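Local atomic coordinates of separin (Saccharomyces cerevisiae, PDB entry 5U1T), a protein that cleaves the cohesin subunit MCD1/SCC1 at the onset of anaphase, acting as a caspase-like cysteine protease that securin holds inactive for most of the cell cycle. Residues Ala110-Ser122 against Tyr149-Tyr163. Sequence-based numbering, arbitrary orientation.
Sequences AHSLKNILLADFS and YLPHILELFSHDKRY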
loop_
_atom_site.group_PDB
_atom_site.type_symbol
_atom_site.label_atom_id
_atom_site.label_comp_id
_atom_site.label_asym_id
_atom_site.label_seq_id
_atom_site.Cartn_x
_atom_site.Cartn_y
_atom_site.Cartn_z
ATOM N N ALA A 110 -4.457 49.588 30.897
ATOM C CA ALA A 110 -4.446 50.955 31.399
ATOM C C ALA A 110 -4.622 50.928 32.904
ATOM O O ALA A 110 -5.329 50.062 33.440
ATOM C CB ALA A 110 -5.540 51.785 30.738
ATOM N N HIS A 111 -3.967 51.849 33.596
ATOM C CA HIS A 111 -4.240 51.974 35.013
ATOM C C HIS A 111 -4.360 53.440 35.414
ATOM O O HIS A 111 -4.151 53.806 36.572
ATOM C CB HIS A 111 -3.182 51.236 35.842
ATOM C CG HIS A 111 -1.778 51.458 35.378
ATOM N ND1 HIS A 111 -1.095 50.530 34.617
ATOM C CD2 HIS A 111 -0.916 52.480 35.605
ATOM C CE1 HIS A 111 0.125 50.987 34.375
ATOM N NE2 HIS A 111 0.258 52.171 34.960
ATOM N N SER A 112 -4.725 54.260 34.432
ATOM C CA SER A 112 -5.122 55.648 34.625
ATOM C C SER A 112 -5.882 56.118 33.396
ATOM O O SER A 112 -5.854 55.469 32.342
ATOM C CB SER A 112 -3.906 56.545 34.881
ATOM O OG SER A 112 -3.178 56.806 33.696
ATOM N N LEU A 113 -6.560 57.256 33.512
ATOM C CA LEU A 113 -7.282 57.786 32.365
ATOM C C LEU A 113 -6.287 58.265 31.312
ATOM O O LEU A 113 -6.607 58.363 30.133
ATOM C CB LEU A 113 -8.225 58.906 32.790
ATOM C CG LEU A 113 -9.511 58.475 33.505
ATOM C CD1 LEU A 113 -10.461 59.672 33.680
ATOM C CD2 LEU A 113 -10.192 57.337 32.737
ATOM N N LYS A 114 -5.063 58.534 31.745
ATOM C CA LYS A 114 -4.032 59.035 30.851
ATOM C C LYS A 114 -3.669 57.960 29.836
ATOM O O LYS A 114 -3.357 58.257 28.679
ATOM C CB LYS A 114 -2.814 59.487 31.663
ATOM C CG LYS A 114 -1.518 59.639 30.891
ATOM C CD LYS A 114 -0.439 58.833 31.602
ATOM C CE LYS A 114 0.919 58.957 30.949
ATOM N NZ LYS A 114 1.874 58.008 31.601
ATOM N N ASN A 115 -3.736 56.708 30.279
ATOM C CA ASN A 115 -3.452 55.559 29.422
ATOM C C ASN A 115 -4.545 55.350 28.344
ATOM O O ASN A 115 -4.243 55.009 27.204
ATOM C CB ASN A 115 -3.289 54.292 30.277
ATOM C CG ASN A 115 -2.029 54.309 31.163
ATOM O OD1 ASN A 115 -0.983 54.854 30.793
ATOM N ND2 ASN A 115 -2.126 53.669 32.327
ATOM N N ILE A 116 -5.804 55.560 28.724
ATOM C CA ILE A 116 -6.929 55.624 27.797
ATOM C C ILE A 116 -6.702 56.682 26.719
ATOM O O ILE A 116 -6.713 56.378 25.521
ATOM C CB ILE A 116 -8.247 55.942 28.537
ATOM C CG1 ILE A 116 -8.543 54.868 29.589
ATOM C CG2 ILE A 116 -9.411 56.131 27.566
ATOM C CD1 ILE A 116 -8.424 53.431 29.089
ATOM N N LEU A 117 -6.482 57.917 27.161
ATOM C CA LEU A 117 -6.275 59.054 26.277
ATOM C C LEU A 117 -5.210 58.847 25.206
ATOM O O LEU A 117 -5.413 59.218 24.066
ATOM C CB LEU A 117 -5.917 60.298 27.108
ATOM C CG LEU A 117 -7.044 60.851 27.974
ATOM C CD1 LEU A 117 -6.548 61.989 28.838
ATOM C CD2 LEU A 117 -8.211 61.296 27.115
ATOM N N LEU A 118 -4.072 58.267 25.552
ATOM C CA LEU A 118 -3.034 58.093 24.546
ATOM C C LEU A 118 -2.990 56.663 23.960
ATOM O O LEU A 118 -1.980 56.248 23.393
ATOM C CB LEU A 118 -1.672 58.480 25.127
ATOM C CG LEU A 118 -1.589 59.871 25.783
ATOM C CD1 LEU A 118 -0.181 60.219 26.208
ATOM C CD2 LEU A 118 -2.111 60.955 24.865
ATOM N N ALA A 119 -4.089 55.917 24.054
ATOM C CA ALA A 119 -4.155 54.599 23.409
ATOM C C ALA A 119 -4.249 54.708 21.905
ATOM O O ALA A 119 -5.034 55.491 21.381
ATOM C CB ALA A 119 -5.335 53.801 23.932
ATOM N N ASP A 120 -3.460 53.910 21.209
ATOM C CA ASP A 120 -3.581 53.843 19.763
ATOM C C ASP A 120 -4.866 53.166 19.310
ATOM O O ASP A 120 -5.456 52.367 20.040
ATOM C CB ASP A 120 -2.394 53.114 19.178
ATOM C CG ASP A 120 -1.239 54.021 18.947
ATOM O OD1 ASP A 120 -1.327 54.845 18.008
ATOM O OD2 ASP A 120 -0.252 53.930 19.700
ATOM N N PHE A 121 -5.307 53.498 18.100
ATOM C CA PHE A 121 -6.384 52.745 17.469
ATOM C C PHE A 121 -5.894 51.364 17.039
ATOM O O PHE A 121 -4.772 51.216 16.565
ATOM C CB PHE A 121 -6.933 53.492 16.262
ATOM C CG PHE A 121 -7.784 54.676 16.607
ATOM C CD1 PHE A 121 -7.209 55.911 16.876
ATOM C CD2 PHE A 121 -9.169 54.567 16.637
ATOM C CE1 PHE A 121 -8.006 57.023 17.181
ATOM C CE2 PHE A 121 -9.973 55.672 16.935
ATOM C CZ PHE A 121 -9.391 56.898 17.209
ATOM N N SER A 122 -6.741 50.359 17.223
ATOM C CA SER A 122 -6.543 49.044 16.622
ATOM C C SER A 122 -7.901 48.482 16.228
ATOM O O SER A 122 -8.932 49.050 16.584
ATOM C CB SER A 122 -5.854 48.085 17.588
ATOM O OG SER A 122 -6.796 47.557 18.502
ATOM N N TYR A 149 -4.017 67.077 34.624
ATOM C CA TYR A 149 -3.971 66.287 33.403
ATOM C C TYR A 149 -3.360 67.055 32.250
ATOM O O TYR A 149 -3.178 66.508 31.165
ATOM C CB TYR A 149 -5.371 65.826 33.023
ATOM C CG TYR A 149 -5.723 64.451 33.529
ATOM C CD1 TYR A 149 -6.306 64.284 34.772
ATOM C CD2 TYR A 149 -5.476 63.323 32.764
ATOM C CE1 TYR A 149 -6.636 63.040 35.245
ATOM C CE2 TYR A 149 -5.806 62.065 33.232
ATOM C CZ TYR A 149 -6.389 61.929 34.476
ATOM O OH TYR A 149 -6.723 60.683 34.964
ATOM N N LEU A 150 -3.036 68.324 32.500
ATOM C CA LEU A 150 -2.792 69.280 31.420
ATOM C C LEU A 150 -1.769 68.824 30.367
ATOM O O LEU A 150 -2.090 68.839 29.182
ATOM C CB LEU A 150 -2.381 70.642 31.994
ATOM C CG LEU A 150 -1.933 71.654 30.934
ATOM C CD1 LEU A 150 -3.033 71.910 29.897
ATOM C CD2 LEU A 150 -1.503 72.932 31.594
ATOM N N PRO A 151 -0.553 68.409 30.777
ATOM C CA PRO A 151 0.389 67.972 29.732
ATOM C C PRO A 151 -0.093 66.751 28.938
ATOM O O PRO A 151 0.266 66.597 27.771
ATOM C CB PRO A 151 1.652 67.628 30.518
ATOM C CG PRO A 151 1.152 67.293 31.884
ATOM C CD PRO A 151 0.008 68.224 32.127
ATOM N N HIS A 152 -0.904 65.899 29.544
ATOM C CA HIS A 152 -1.431 64.759 28.802
ATOM C C HIS A 152 -2.541 65.163 27.842
ATOM O O HIS A 152 -2.675 64.598 26.754
ATOM C CB HIS A 152 -1.942 63.702 29.764
ATOM C CG HIS A 152 -0.939 63.319 30.795
ATOM N ND1 HIS A 152 0.367 63.029 30.476
ATOM C CD2 HIS A 152 -1.045 63.178 32.137
ATOM C CE1 HIS A 152 1.027 62.726 31.579
ATOM N NE2 HIS A 152 0.193 62.808 32.600
ATOM N N ILE A 153 -3.346 66.131 28.253
ATOM C CA ILE A 153 -4.437 66.577 27.417
ATOM C C ILE A 153 -3.856 67.348 26.249
ATOM O O ILE A 153 -4.323 67.226 25.116
ATOM C CB ILE A 153 -5.428 67.412 28.211
ATOM C CG1 ILE A 153 -6.310 66.474 29.026
ATOM C CG2 ILE A 153 -6.299 68.232 27.299
ATOM C CD1 ILE A 153 -6.881 67.116 30.227
ATOM N N LEU A 154 -2.800 68.105 26.519
ATOM C CA LEU A 154 -2.101 68.791 25.448
ATOM C C LEU A 154 -1.457 67.779 24.497
ATOM O O LEU A 154 -1.636 67.881 23.288
ATOM C CB LEU A 154 -1.062 69.758 26.011
ATOM C CG LEU A 154 -1.649 70.974 26.748
ATOM C CD1 LEU A 154 -0.566 71.921 27.269
ATOM C CD2 LEU A 154 -2.655 71.730 25.883
ATOM N N GLU A 155 -0.744 66.789 25.039
ATOM C CA GLU A 155 -0.077 65.748 24.228
ATOM C C GLU A 155 -1.060 65.016 23.300
ATOM O O GLU A 155 -0.800 64.828 22.105
ATOM C CB GLU A 155 0.645 64.744 25.144
ATOM C CG GLU A 155 0.917 63.370 24.522
ATOM C CD GLU A 155 2.023 63.371 23.462
ATOM O OE1 GLU A 155 2.258 62.297 22.848
ATOM O OE2 GLU A 155 2.656 64.432 23.243
ATOM N N LEU A 156 -2.186 64.622 23.884
ATOM C CA LEU A 156 -3.339 64.104 23.162
ATOM C C LEU A 156 -3.692 64.949 21.951
ATOM O O LEU A 156 -3.642 64.486 20.813
ATOM C CB LEU A 156 -4.543 64.039 24.100
ATOM C CG LEU A 156 -5.878 63.694 23.465
ATOM C CD1 LEU A 156 -5.773 62.272 23.008
ATOM C CD2 LEU A 156 -7.021 63.878 24.448
ATOM N N PHE A 157 -4.050 66.201 22.206
ATOM C CA PHE A 157 -4.573 67.047 21.155
ATOM C C PHE A 157 -3.465 67.537 20.236
ATOM O O PHE A 157 -3.709 67.767 19.056
ATOM C CB PHE A 157 -5.364 68.197 21.760
ATOM C CG PHE A 157 -6.780 67.819 22.131
ATOM C CD1 PHE A 157 -7.748 67.637 21.143
ATOM C CD2 PHE A 157 -7.149 67.638 23.449
ATOM C CE1 PHE A 157 -9.056 67.292 21.473
ATOM C CE2 PHE A 157 -8.456 67.290 23.778
ATOM C CZ PHE A 157 -9.407 67.120 22.793
ATOM N N SER A 158 -2.246 67.642 20.759
ATOM C CA SER A 158 -1.075 67.898 19.914
ATOM C C SER A 158 -1.030 66.895 18.763
ATOM O O SER A 158 -0.909 67.277 17.608
ATOM C CB SER A 158 0.228 67.830 20.731
ATOM O OG SER A 158 1.384 68.047 19.925
ATOM N N HIS A 159 -1.146 65.612 19.092
ATOM C CA HIS A 159 -1.157 64.550 18.093
ATOM C C HIS A 159 -2.552 63.978 17.889
ATOM O O HIS A 159 -2.719 62.764 17.825
ATOM C CB HIS A 159 -0.210 63.427 18.491
ATOM C CG HIS A 159 1.209 63.864 18.617
ATOM N ND1 HIS A 159 1.806 64.113 19.836
ATOM C CD2 HIS A 159 2.152 64.107 17.678
ATOM C CE1 HIS A 159 3.057 64.484 19.641
ATOM N NE2 HIS A 159 3.292 64.491 18.339
ATOM N N ASP A 160 -3.542 64.865 17.786
ATOM C CA ASP A 160 -4.929 64.493 17.515
ATOM C C ASP A 160 -5.104 63.609 16.275
ATOM O O ASP A 160 -6.015 62.780 16.232
ATOM C CB ASP A 160 -5.781 65.754 17.359
ATOM C CG ASP A 160 -5.224 66.709 16.323
ATOM O OD1 ASP A 160 -4.296 66.324 15.577
ATOM O OD2 ASP A 160 -5.721 67.848 16.252
ATOM N N LYS A 161 -4.248 63.794 15.269
ATOM C CA LYS A 161 -4.290 62.981 14.054
ATOM C C LYS A 161 -4.141 61.498 14.362
ATOM O O LYS A 161 -4.706 60.636 13.680
ATOM C CB LYS A 161 -3.197 63.415 13.080
ATOM C CG LYS A 161 -3.652 64.465 12.111
ATOM C CD LYS A 161 -2.563 65.473 11.824
ATOM C CE LYS A 161 -1.866 65.195 10.503
ATOM N NZ LYS A 161 -1.056 66.385 10.060
ATOM N N ARG A 162 -3.371 61.205 15.399
ATOM C CA ARG A 162 -3.074 59.836 15.749
ATOM C C ARG A 162 -4.006 59.313 16.824
ATOM O O ARG A 162 -4.506 58.194 16.720
ATOM C CB ARG A 162 -1.629 59.719 16.203
ATOM C CG ARG A 162 -1.361 58.496 17.019
ATOM C CD ARG A 162 0.088 58.424 17.408
ATOM N NE ARG A 162 0.352 57.248 18.219
ATOM C CZ ARG A 162 1.528 56.964 18.760
ATOM N NH1 ARG A 162 1.672 55.857 19.476
ATOM N NH2 ARG A 162 2.560 57.774 18.577
ATOM N N TYR A 163 -4.259 60.109 17.855
ATOM C CA TYR A 163 -5.035 59.576 18.968
ATOM C C TYR A 163 -6.542 59.701 18.778
ATOM O O TYR A 163 -7.304 59.000 19.440
ATOM C CB TYR A 163 -4.628 60.242 20.279
ATOM C CG TYR A 163 -3.165 60.077 20.595
ATOM C CD1 TYR A 163 -2.589 58.807 20.695
ATOM C CD2 TYR A 163 -2.353 61.195 20.800
ATOM C CE1 TYR A 163 -1.239 58.654 20.982
ATOM C CE2 TYR A 163 -1.009 61.054 21.089
ATOM C CZ TYR A 163 -0.459 59.783 21.176
ATOM O OH TYR A 163 0.877 59.669 21.459
#
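Lys-114 lies across the ring of His-152 where the short helix 113-117 packs beside helix 149-158 in the N-terminal helical region of separase. The two axes run nearly parallel, 10° apart, and helix 129-142 packs against Leu-117 and Tyr-149. Along Lys-114, CB sits beside CD2 of the imidazole, and CG stands over the ring centre, 3.7 Å from the centroid of His-152, a CH-pi contact. The chain bends at the CB-CG bond, CD passes over NE2, and CE reaches CE1 of His-152 at 3.8 Å; the ammonium NZ ends 5.2 Å from His-152 NE2, not in contact with it.

Further along, Leu-118 wedges between helix 149-158 and Tyr-163. Its CD1 touches CG of Glu-155, while CD2 rests on CA of Leu-156 and over one face of the Tyr-163 ring, 4.1 Å from the centroid; CG of Arg-162 packs on the opposite face. The Tyr-163 hydroxyl in turn donates to OE1 of Glu-155. Leu-117 sends CD2 to CD2 of Leu-156, the two side chains crossing at about a right angle.

Beyond the helix, Asp-120 takes the polar end of the contact. Arg-162, its CG anti to the backbone N (chi1 160°) and its chain extended as far as NE, presents the guanidinium side-on, nearly coplanar with the carboxylate. NH2 of the same arginine forms salt bridges with Glu-380 and Asp-384, so this one cation ties three acids together. A leucine in its place would probably leave Asp-120, Glu-380 and Asp-384 without their shared counter-charge and the Asp-120 carboxylate freer to turn. Of the pair of bonds to Asp-120, NE reaches OD1 at 2.9 Å from a tilted approach, whereas NH1 meets the syn lone pair of OD2 at 2.7 Å, almost straight at 169°.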